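Local coordinates for OmpT protein (Vibrio cholerae serotype O1, PDB 6EHD), which is an outer-membrane porin that probably lets small solutes and ions diffuse through a water-filled beta barrel, at residues S35-N43 against Q53-K61; A190-T200 against V212-E222. The protein carries 1 engineered substitution. All coordinates share one frame; numbering follows the deposited sequence.

Contact 1: residues S35-N43 against Q53-K61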
loop_
_atom_site.group_PDB
_atom_site.type_symbol
_atom_site.label_atom_id
_atom_site.label_comp_id
_atom_site.label_asym_id
_atom_site.label_seq_id
_atom_site.Cartn_x
_atom_site.Cartn_y
_atom_site.Cartn_z
ATOM N N SER A 35 -2.186 12.913 -5.125
ATOM C CA SER A 35 -2.142 12.840 -3.638
ATOM C C SER A 35 -1.098 13.732 -2.822
ATOM O O SER A 35 -0.263 13.309 -2.052
ATOM C CB SER A 35 -1.917 11.453 -3.231
ATOM O OG SER A 35 -2.175 11.363 -1.865
ATOM N N SER A 36 -1.365 14.998 -2.816
ATOM C CA SER A 36 -0.490 15.960 -2.167
ATOM C C SER A 36 -0.644 15.920 -0.613
ATOM O O SER A 36 -1.735 15.647 -0.119
ATOM C CB SER A 36 -0.845 17.356 -2.710
ATOM O OG SER A 36 -0.641 17.431 -4.147
ATOM N N ARG A 37 0.408 16.275 0.084
ATOM C CA ARG A 37 0.388 16.238 1.573
ATOM C C ARG A 37 1.409 17.153 2.190
ATOM O O ARG A 37 2.364 17.539 1.548
ATOM C CB ARG A 37 0.637 14.731 2.027
ATOM C CG ARG A 37 2.071 14.262 2.034
ATOM C CD ARG A 37 2.690 13.758 0.732
ATOM N NE ARG A 37 1.912 12.817 -0.079
ATOM C CZ ARG A 37 1.999 11.485 -0.046
ATOM N NH1 ARG A 37 2.838 10.865 0.734
ATOM N NH2 ARG A 37 1.208 10.818 -0.842
ATOM N N ALA A 38 1.258 17.464 3.517
ATOM C CA ALA A 38 2.231 18.240 4.208
ATOM C C ALA A 38 2.182 17.829 5.718
ATOM O O ALA A 38 1.152 17.587 6.233
ATOM C CB ALA A 38 1.883 19.753 4.122
ATOM N N GLY A 39 3.310 17.728 6.355
ATOM C CA GLY A 39 3.324 17.346 7.824
ATOM C C GLY A 39 4.491 17.960 8.597
ATOM O O GLY A 39 5.332 18.707 8.037
ATOM N N VAL A 40 4.568 17.588 9.900
ATOM C CA VAL A 40 5.693 17.889 10.767
ATOM C C VAL A 40 6.056 16.629 11.541
ATOM O O VAL A 40 5.147 15.876 11.950
ATOM C CB VAL A 40 5.365 19.069 11.688
ATOM C CG1 VAL A 40 4.103 18.841 12.466
ATOM C CG2 VAL A 40 6.511 19.399 12.619
ATOM N N ASP A 41 7.351 16.376 11.599
ATOM C CA ASP A 41 7.999 15.216 12.234
ATOM C C ASP A 41 9.016 15.737 13.268
ATOM O O ASP A 41 10.117 16.245 12.926
ATOM C CB ASP A 41 8.701 14.351 11.183
ATOM C CG ASP A 41 9.172 13.007 11.741
ATOM O OD1 ASP A 41 8.800 12.601 12.878
ATOM O OD2 ASP A 41 9.909 12.297 11.040
ATOM N N ALA A 42 8.658 15.606 14.558
ATOM C CA ALA A 42 9.510 16.045 15.673
ATOM C C ALA A 42 10.146 14.829 16.416
ATOM O O ALA A 42 9.441 13.852 16.693
ATOM C CB ALA A 42 8.661 16.878 16.635
ATOM N N ASN A 43 11.457 14.857 16.607
ATOM C CA ASN A 43 12.229 13.772 17.241
ATOM C C ASN A 43 13.082 14.346 18.371
ATOM O O ASN A 43 13.624 15.461 18.265
ATOM C CB ASN A 43 13.088 12.954 16.243
ATOM C CG ASN A 43 12.197 12.140 15.272
ATOM O OD1 ASN A 43 11.785 11.004 15.597
ATOM N ND2 ASN A 43 11.764 12.772 14.146
ATOM N N GLN A 53 9.088 10.557 19.507
ATOM C CA GLN A 53 8.648 11.080 18.218
ATOM C C GLN A 53 7.218 11.524 18.307
ATOM O O GLN A 53 6.348 10.864 18.881
ATOM C CB GLN A 53 8.813 10.010 17.082
ATOM C CG GLN A 53 8.257 10.477 15.721
ATOM C CD GLN A 53 8.165 9.345 14.656
ATOM O OE1 GLN A 53 7.988 8.138 14.996
ATOM N NE2 GLN A 53 8.309 9.738 13.352
ATOM N N GLY A 54 6.936 12.680 17.701
ATOM C CA GLY A 54 5.553 13.116 17.509
ATOM C C GLY A 54 5.411 13.568 16.003
ATOM O O GLY A 54 6.135 14.400 15.574
ATOM N N LYS A 55 4.480 12.993 15.268
ATOM C CA LYS A 55 4.324 13.270 13.782
ATOM C C LYS A 55 2.872 13.481 13.436
ATOM O O LYS A 55 1.999 12.717 13.874
ATOM C CB LYS A 55 4.956 12.088 12.997
ATOM C CG LYS A 55 4.947 12.237 11.476
ATOM C CD LYS A 55 5.784 11.095 10.797
ATOM C CE LYS A 55 5.677 11.134 9.271
ATOM N NZ LYS A 55 6.585 10.128 8.669
ATOM N N VAL A 56 2.553 14.459 12.549
ATOM C CA VAL A 56 1.234 14.587 12.087
ATOM C C VAL A 56 1.332 15.000 10.572
ATOM O O VAL A 56 2.240 15.700 10.224
ATOM C CB VAL A 56 0.455 15.641 12.924
ATOM C CG1 VAL A 56 1.123 16.976 12.878
ATOM C CG2 VAL A 56 -0.997 15.707 12.500
ATOM N N GLU A 57 0.460 14.429 9.776
ATOM C CA GLU A 57 0.452 14.632 8.303
ATOM C C GLU A 57 -0.930 14.929 7.880
ATOM O O GLU A 57 -1.881 14.173 8.221
ATOM C CB GLU A 57 0.936 13.344 7.611
ATOM C CG GLU A 57 1.175 13.525 6.045
ATOM C CD GLU A 57 1.847 12.257 5.386
ATOM O OE1 GLU A 57 1.151 11.548 4.648
ATOM O OE2 GLU A 57 3.056 12.054 5.659
ATOM N N PHE A 58 -1.094 15.976 7.063
ATOM C CA PHE A 58 -2.394 16.381 6.555
ATOM C C PHE A 58 -2.461 16.275 4.971
ATOM O O PHE A 58 -1.439 16.370 4.289
ATOM C CB PHE A 58 -2.599 17.877 6.845
ATOM C CG PHE A 58 -2.542 18.239 8.321
ATOM C CD1 PHE A 58 -3.703 18.190 9.105
ATOM C CD2 PHE A 58 -1.347 18.653 8.895
ATOM C CE1 PHE A 58 -3.667 18.543 10.463
ATOM C CE2 PHE A 58 -1.309 19.009 10.279
ATOM C CZ PHE A 58 -2.478 18.930 11.032
ATOM N N ALA A 59 -3.639 16.047 4.449
ATOM C CA ALA A 59 -3.857 16.016 3.002
ATOM C C ALA A 59 -4.096 17.407 2.604
ATOM O O ALA A 59 -4.706 18.199 3.357
ATOM C CB ALA A 59 -5.030 15.236 2.625
ATOM N N LEU A 60 -3.678 17.684 1.368
ATOM C CA LEU A 60 -3.758 19.025 0.817
ATOM C C LEU A 60 -4.835 18.995 -0.260
ATOM O O LEU A 60 -4.552 18.695 -1.440
ATOM C CB LEU A 60 -2.379 19.505 0.327
ATOM C CG LEU A 60 -1.366 19.945 1.361
ATOM C CD1 LEU A 60 -0.190 20.605 0.666
ATOM C CD2 LEU A 60 -1.986 20.942 2.338
ATOM N N LYS A 61 -6.071 19.267 0.196
ATOM C CA LYS A 61 -7.254 19.331 -0.648
ATOM C C LYS A 61 -7.723 20.785 -0.800
ATOM O O LYS A 61 -7.645 21.361 -1.884
ATOM C CB LYS A 61 -8.376 18.500 -0.044
ATOM C CG LYS A 61 -7.979 17.131 0.486
ATOM C CD LYS A 61 -9.226 16.320 0.849
ATOM C CE LYS A 61 -9.978 15.744 -0.356
ATOM N NZ LYS A 61 -11.010 16.649 -0.961
#

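Contact 2: residues A190-T200 against V212-E222. With C8E ((hydroxyethyloxy)tri(ethyloxy)octane), chain K; C8E ((hydroxyethyloxy)tri(ethyloxy)octane), chain J.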
loop_
_atom_site.group_PDB
_atom_site.type_symbol
_atom_site.label_atom_id
_atom_site.label_comp_id
_atom_site.label_asym_id
_atom_site.label_seq_id
_atom_site.Cartn_x
_atom_site.Cartn_y
_atom_site.Cartn_z
ATOM N N ALA A 190 -22.011 -7.422 4.993
ATOM C CA ALA A 190 -21.623 -8.703 5.502
ATOM C C ALA A 190 -20.506 -8.557 6.528
ATOM O O ALA A 190 -19.827 -7.523 6.552
ATOM C CB ALA A 190 -21.197 -9.574 4.348
ATOM N N ASP A 191 -20.424 -9.538 7.408
ATOM C CA ASP A 191 -19.334 -9.730 8.353
ATOM C C ASP A 191 -18.233 -10.552 7.620
ATOM O O ASP A 191 -18.356 -11.774 7.428
ATOM C CB ASP A 191 -19.886 -10.438 9.618
ATOM C CG ASP A 191 -18.853 -10.637 10.728
ATOM O OD1 ASP A 191 -17.605 -10.436 10.562
ATOM O OD2 ASP A 191 -19.295 -11.074 11.819
ATOM N N VAL A 192 -17.162 -9.851 7.188
ATOM C CA VAL A 192 -16.121 -10.455 6.309
ATOM C C VAL A 192 -14.738 -10.364 6.993
ATOM O O VAL A 192 -14.414 -9.345 7.614
ATOM C CB VAL A 192 -16.155 -9.837 4.902
ATOM C CG1 VAL A 192 -16.072 -8.328 4.937
ATOM C CG2 VAL A 192 -15.050 -10.408 3.991
ATOM N N THR A 193 -14.023 -11.475 6.950
ATOM C CA THR A 193 -12.628 -11.612 7.429
ATOM C C THR A 193 -11.710 -11.851 6.197
ATOM O O THR A 193 -12.052 -12.683 5.316
ATOM C CB THR A 193 -12.506 -12.809 8.417
ATOM O OG1 THR A 193 -13.347 -12.559 9.564
ATOM C CG2 THR A 193 -11.120 -12.929 8.999
ATOM N N ASN A 194 -10.581 -11.129 6.140
ATOM C CA ASN A 194 -9.535 -11.338 5.091
ATOM C C ASN A 194 -8.325 -11.819 5.827
ATOM O O ASN A 194 -7.874 -11.093 6.703
ATOM C CB ASN A 194 -9.274 -9.991 4.409
ATOM C CG ASN A 194 -8.314 -10.096 3.210
ATOM O OD1 ASN A 194 -8.212 -11.153 2.604
ATOM N ND2 ASN A 194 -7.627 -8.950 2.856
ATOM N N SER A 195 -7.881 -13.072 5.563
ATOM C CA SER A 195 -6.702 -13.672 6.103
ATOM C C SER A 195 -5.643 -13.830 4.972
ATOM O O SER A 195 -5.922 -14.374 3.944
ATOM C CB SER A 195 -7.031 -15.069 6.697
ATOM O OG SER A 195 -8.064 -14.878 7.673
ATOM N N TYR A 196 -4.408 -13.386 5.203
ATOM C CA TYR A 196 -3.432 -13.326 4.101
ATOM C C TYR A 196 -1.989 -13.655 4.548
ATOM O O TYR A 196 -1.601 -13.537 5.709
ATOM C CB TYR A 196 -3.565 -11.916 3.353
ATOM C CG TYR A 196 -3.634 -10.724 4.367
ATOM C CD1 TYR A 196 -4.885 -10.324 4.870
ATOM C CD2 TYR A 196 -2.476 -10.127 4.867
ATOM C CE1 TYR A 196 -5.000 -9.315 5.838
ATOM C CE2 TYR A 196 -2.591 -9.073 5.817
ATOM C CZ TYR A 196 -3.864 -8.699 6.322
ATOM O OH TYR A 196 -4.010 -7.689 7.282
ATOM N N PHE A 197 -1.191 -14.118 3.589
ATOM C CA PHE A 197 0.197 -14.505 3.751
ATOM C C PHE A 197 0.972 -14.313 2.472
ATOM O O PHE A 197 0.446 -14.568 1.339
ATOM C CB PHE A 197 0.237 -16.028 4.228
ATOM C CG PHE A 197 1.621 -16.552 4.393
ATOM C CD1 PHE A 197 2.397 -16.126 5.437
ATOM C CD2 PHE A 197 2.149 -17.488 3.527
ATOM C CE1 PHE A 197 3.710 -16.569 5.597
ATOM C CE2 PHE A 197 3.461 -17.896 3.661
ATOM C CZ PHE A 197 4.227 -17.463 4.715
ATOM N N GLU A 198 2.287 -13.913 2.587
ATOM C CA GLU A 198 3.087 -13.633 1.435
ATOM C C GLU A 198 4.548 -13.953 1.667
ATOM O O GLU A 198 5.033 -13.954 2.819
ATOM C CB GLU A 198 2.982 -12.104 1.073
ATOM C CG GLU A 198 3.609 -11.141 2.049
ATOM C CD GLU A 198 5.131 -10.875 1.929
ATOM O OE1 GLU A 198 5.696 -11.002 0.843
ATOM O OE2 GLU A 198 5.791 -10.512 2.966
ATOM N N VAL A 199 5.232 -14.221 0.576
ATOM C CA VAL A 199 6.710 -14.271 0.513
ATOM C C VAL A 199 7.218 -13.385 -0.630
ATOM O O VAL A 199 6.661 -13.461 -1.773
ATOM C CB VAL A 199 7.190 -15.734 0.286
ATOM C CG1 VAL A 199 8.693 -15.812 0.083
ATOM C CG2 VAL A 199 6.746 -16.623 1.452
ATOM N N THR A 200 8.338 -12.657 -0.413
ATOM C CA THR A 200 8.918 -11.781 -1.435
ATOM C C THR A 200 10.440 -11.949 -1.461
ATOM O O THR A 200 11.058 -12.096 -0.394
ATOM C CB THR A 200 8.646 -10.246 -1.129
ATOM O OG1 THR A 200 7.238 -10.017 -1.240
ATOM C CG2 THR A 200 9.389 -9.333 -2.070
ATOM N N VAL A 212 10.029 -10.606 -6.998
ATOM C CA VAL A 212 8.909 -11.513 -7.091
ATOM C C VAL A 212 8.187 -11.588 -5.762
ATOM O O VAL A 212 8.812 -11.787 -4.714
ATOM C CB VAL A 212 9.344 -12.986 -7.552
ATOM C CG1 VAL A 212 8.144 -13.908 -7.599
ATOM C CG2 VAL A 212 10.098 -12.903 -8.856
ATOM N N THR A 213 6.838 -11.518 -5.785
ATOM C CA THR A 213 5.998 -11.725 -4.605
ATOM C C THR A 213 4.873 -12.753 -4.898
ATOM O O THR A 213 4.157 -12.666 -5.947
ATOM C CB THR A 213 5.290 -10.430 -4.104
ATOM O OG1 THR A 213 6.253 -9.416 -3.748
ATOM C CG2 THR A 213 4.291 -10.721 -2.957
ATOM N N TYR A 214 4.778 -13.762 -3.992
ATOM C CA TYR A 214 3.625 -14.622 -3.926
ATOM C C TYR A 214 2.670 -14.149 -2.823
ATOM O O TYR A 214 3.120 -13.905 -1.668
ATOM C CB TYR A 214 4.097 -16.053 -3.608
ATOM C CG TYR A 214 4.998 -16.798 -4.571
ATOM C CD1 TYR A 214 5.044 -16.492 -5.943
ATOM C CD2 TYR A 214 5.684 -17.973 -4.155
ATOM C CE1 TYR A 214 5.880 -17.178 -6.841
ATOM C CE2 TYR A 214 6.430 -18.703 -5.066
ATOM C CZ TYR A 214 6.466 -18.359 -6.443
ATOM O OH TYR A 214 7.192 -19.129 -7.366
ATOM N N TYR A 215 1.374 -14.085 -3.053
ATOM C CA TYR A 215 0.394 -13.755 -2.016
ATOM C C TYR A 215 -0.776 -14.802 -2.096
ATOM O O TYR A 215 -1.199 -15.225 -3.181
ATOM C CB TYR A 215 -0.258 -12.272 -2.195
ATOM C CG TYR A 215 -0.016 -11.306 -1.080
ATOM C CD1 TYR A 215 -0.777 -11.384 0.134
ATOM C CD2 TYR A 215 0.943 -10.290 -1.163
ATOM C CE1 TYR A 215 -0.560 -10.517 1.188
ATOM C CE2 TYR A 215 1.171 -9.401 -0.127
ATOM C CZ TYR A 215 0.467 -9.520 1.085
ATOM O OH TYR A 215 0.704 -8.652 2.157
ATOM N N ASN A 216 -1.281 -15.195 -0.950
ATOM C CA ASN A 216 -2.583 -15.856 -0.831
ATOM C C ASN A 216 -3.480 -15.002 0.076
ATOM O O ASN A 216 -3.018 -14.423 1.072
ATOM C CB ASN A 216 -2.495 -17.254 -0.172
ATOM C CG ASN A 216 -2.170 -18.412 -1.173
ATOM O OD1 ASN A 216 -2.443 -18.401 -2.438
ATOM N ND2 ASN A 216 -1.633 -19.481 -0.595
ATOM N N ALA A 217 -4.775 -15.038 -0.221
ATOM C CA ALA A 217 -5.749 -14.513 0.724
ATOM C C ALA A 217 -7.013 -15.390 0.715
ATOM O O ALA A 217 -7.305 -16.051 -0.289
ATOM C CB ALA A 217 -6.149 -13.079 0.444
ATOM N N GLU A 218 -7.688 -15.366 1.865
ATOM C CA GLU A 218 -9.025 -16.060 2.039
ATOM C C GLU A 218 -10.010 -15.111 2.625
ATOM O O GLU A 218 -9.743 -14.493 3.683
ATOM C CB GLU A 218 -8.921 -17.321 2.971
ATOM C CG GLU A 218 -10.310 -18.060 3.094
ATOM C CD GLU A 218 -10.131 -19.496 3.581
ATOM O OE1 GLU A 218 -9.743 -20.334 2.739
ATOM O OE2 GLU A 218 -10.416 -19.782 4.761
ATOM N N LEU A 219 -11.126 -14.935 1.910
ATOM C CA LEU A 219 -12.212 -14.081 2.335
ATOM C C LEU A 219 -13.356 -15.041 2.816
ATOM O O LEU A 219 -13.810 -15.870 2.032
ATOM C CB LEU A 219 -12.719 -13.241 1.189
ATOM C CG LEU A 219 -11.709 -12.161 0.705
ATOM C CD1 LEU A 219 -12.094 -11.762 -0.693
ATOM C CD2 LEU A 219 -11.670 -10.952 1.639
ATOM N N ASP A 220 -13.701 -14.991 4.092
ATOM C CA ASP A 220 -14.911 -15.735 4.591
ATOM C C ASP A 220 -15.932 -14.840 5.266
ATOM O O ASP A 220 -15.595 -13.786 5.862
ATOM C CB ASP A 220 -14.650 -17.030 5.386
ATOM C CG ASP A 220 -13.478 -16.958 6.264
ATOM O OD1 ASP A 220 -13.529 -16.131 7.186
ATOM O OD2 ASP A 220 -12.516 -17.746 6.053
ATOM N N VAL A 221 -17.200 -15.258 5.113
ATOM C CA VAL A 221 -18.359 -14.491 5.560
ATOM C C VAL A 221 -18.912 -15.198 6.802
ATOM O O VAL A 221 -19.174 -16.406 6.754
ATOM C CB VAL A 221 -19.401 -14.348 4.423
ATOM C CG1 VAL A 221 -20.533 -13.413 4.828
ATOM C CG2 VAL A 221 -18.727 -13.794 3.178
ATOM N N GLU A 222 -19.049 -14.468 7.906
ATOM C CA GLU A 222 -19.453 -15.052 9.222
ATOM C C GLU A 222 -20.686 -16.022 9.293
ATOM O O GLU A 222 -20.607 -17.064 9.982
ATOM C CB GLU A 222 -19.622 -13.933 10.257
ATOM C CG GLU A 222 -20.217 -14.316 11.614
ATOM C CD GLU A 222 -19.403 -15.315 12.423
ATOM O OE1 GLU A 222 -19.911 -15.759 13.485
ATOM O OE2 GLU A 222 -18.269 -15.655 12.031
HETATM C C1 C8E K . 4.958 -21.510 6.272
HETATM C C2 C8E K . 3.713 -21.469 7.150
HETATM C C3 C8E K . 2.493 -21.158 6.329
HETATM C C4 C8E K . 1.519 -20.363 7.147
HETATM C C5 C8E K . 0.241 -20.269 6.412
HETATM C C6 C8E K . -0.758 -19.411 7.142
HETATM C C7 C8E K . -1.881 -19.197 6.160
HETATM C C8 C8E K . -3.036 -18.357 6.650
HETATM O O9 C8E K . -3.862 -18.209 5.483
HETATM C C10 C8E K . -3.651 -17.034 4.720
HETATM C C11 C8E K . -3.823 -17.325 3.232
HETATM O O12 C8E K . -5.076 -17.963 3.027
HETATM C C1 C8E J . 7.539 -21.872 4.985
HETATM C C2 C8E J . 7.664 -20.374 4.886
HETATM C C3 C8E J . 9.063 -20.017 4.417
HETATM C C4 C8E J . 9.060 -18.767 3.568
HETATM C C5 C8E J . 10.376 -18.020 3.670
HETATM C C6 C8E J . 11.032 -17.712 2.355
HETATM C C7 C8E J . 11.203 -18.861 1.367
HETATM C C8 C8E J . 12.449 -18.592 0.490
HETATM O O9 C8E J . 12.272 -17.350 -0.157
HETATM C C10 C8E J . 13.115 -16.992 -1.247
HETATM C C11 C8E J . 12.398 -15.795 -1.858
HETATM O O12 C8E J . 11.610 -16.239 -2.975
HETATM C C13 C8E J . 10.701 -15.269 -3.465
HETATM C C14 C8E J . 9.521 -15.965 -4.092
HETATM O O15 C8E J . 9.773 -16.577 -5.367
HETATM C C16 C8E J . 10.975 -17.193 -5.703
HETATM C C17 C8E J . 10.685 -18.207 -6.804
HETATM O O18 C8E J . 11.383 -17.913 -7.993
HETATM C C19 C8E J . 12.754 -18.286 -7.979
HETATM C C20 C8E J . 13.157 -17.712 -9.316
HETATM O O21 C8E J . 13.092 -16.285 -9.407
HETATM O O HOH W 1 -10.416 -15.301 6.387
#

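Contact 1: residues S35-N43 against Q53-K61
In the antiparallel beta hairpin of the barrel wall formed by strands 30-47 and 50-59, Asp41 and Gln53 lie diagonally across the pair on the polar, lumen side. Gln53, extended with CG opposite its backbone N (chi1 175°), lays NE2 2.9 Å from Asp41 OD1. The bond is almost straight at the hydrogen and lies within the amide plane, yet it meets the syn side of OD1 tilted 29° out of the carboxylate plane. Asn43 ND2 adds a weak bond to the same oxygen, while Gln53 OE1 turns to Lys81. The aliphatic CD of Lys55 passes 4.0 Å from Asp41 CG.

Further along this face, Arg37 folds back on its own chain. CG is wedged between backbone N and carbonyl carbon (chi1 81°), and bends at the next two torsions bring NE, 3.0 Å away, and NH2 onto Ser35 O, both in the guanidinium plane. Glu57 OE1 stays 4.3 Å from Arg37 NH1 and well out of that plane, attracting by charge alone; its carboxylate instead bridges to Arg69 and bonds Tyr14. A sulfonate of MES, probably from the crystallisation liquor, takes Arg37 NH1.

On the other face Val40 CG1 presses against Val56 CG1 at 3.5 Å, and Ala38 CB meets Leu60 CD1 at 4.1 Å. Paired backbone bonds hold Ala38 to Phe58, Val40 to Val56 and Ala42 to Gly54; beyond them Leu60 N reaches Ser36 O from above the carbonyl plane. Charged and amide groups on one face and small or apolar ones on the other make the pattern of a porin beta barrel.

Contact 2: residues A190-T200 against V212-E222
Glu198 lies over Tyr215 on the face that carries Tyr196 and Thr200. Its CB sits above the centre of the Tyr215 ring, 3.4 Å from the centroid and 11° off the normal, a CH-pi contact. CG, held between backbone N and carbonyl carbon (chi1 68°), continues across the ring toward its phenol end, 3.7 Å from Tyr215 CZ. A bend at chi2 lifts the carboxylate away from the ring face. OE1 accepts a bond from Thr200 OG1, met nearly along the C-O axis, and OE2 bonds His163. Thr200 OG1 accepts from Thr213 OG1 at 2.8 Å, and Thr213 OG1 from Ala97 N, so two hydroxyls link the carboxylate to the backbone there.

At the edge of the Tyr215 ring, in its plane, comes Tyr196 CB, 4.0 Å from CE1; Tyr215 OH is hydrogen-bonded with Tyr152 OH, and Tyr196 OH with Glu150. Paired backbone bonds tie Thr193 to Asp220, Ser195 to Glu218, Phe197 to Asn216 and Val199 to Tyr214 in an antiparallel hairpin.

On the opposite face, one detergent's alkyl tail passes over the rim of the Phe197 ring and another lays an ether oxygen over Tyr214. Detergent outside, hydrogen-bonded polar groups inside: the wall of a transmembrane beta barrel.

In the fold
From the N terminus the chain passes along strand 9-24, then strand 30-47, turns, and returns along strand 50-59; contact 1 closes there, with nine residues between its segments. Many more strands follow before strand 184-205 turns into 208-221 and contact 2 closes a second hairpin, with eleven residues between. The two are in series, so neither nests in the other nor crosses it. The centres of contact 1 and contact 2 are 31 Å apart, on opposite sides of the chain's centre, and the contacts do not touch. Contact 1 sits beside strand 9-24, which pairs with the C-terminal strand 314-324; contact 2 stitches the distant wall between strands 160-171 and 227-242.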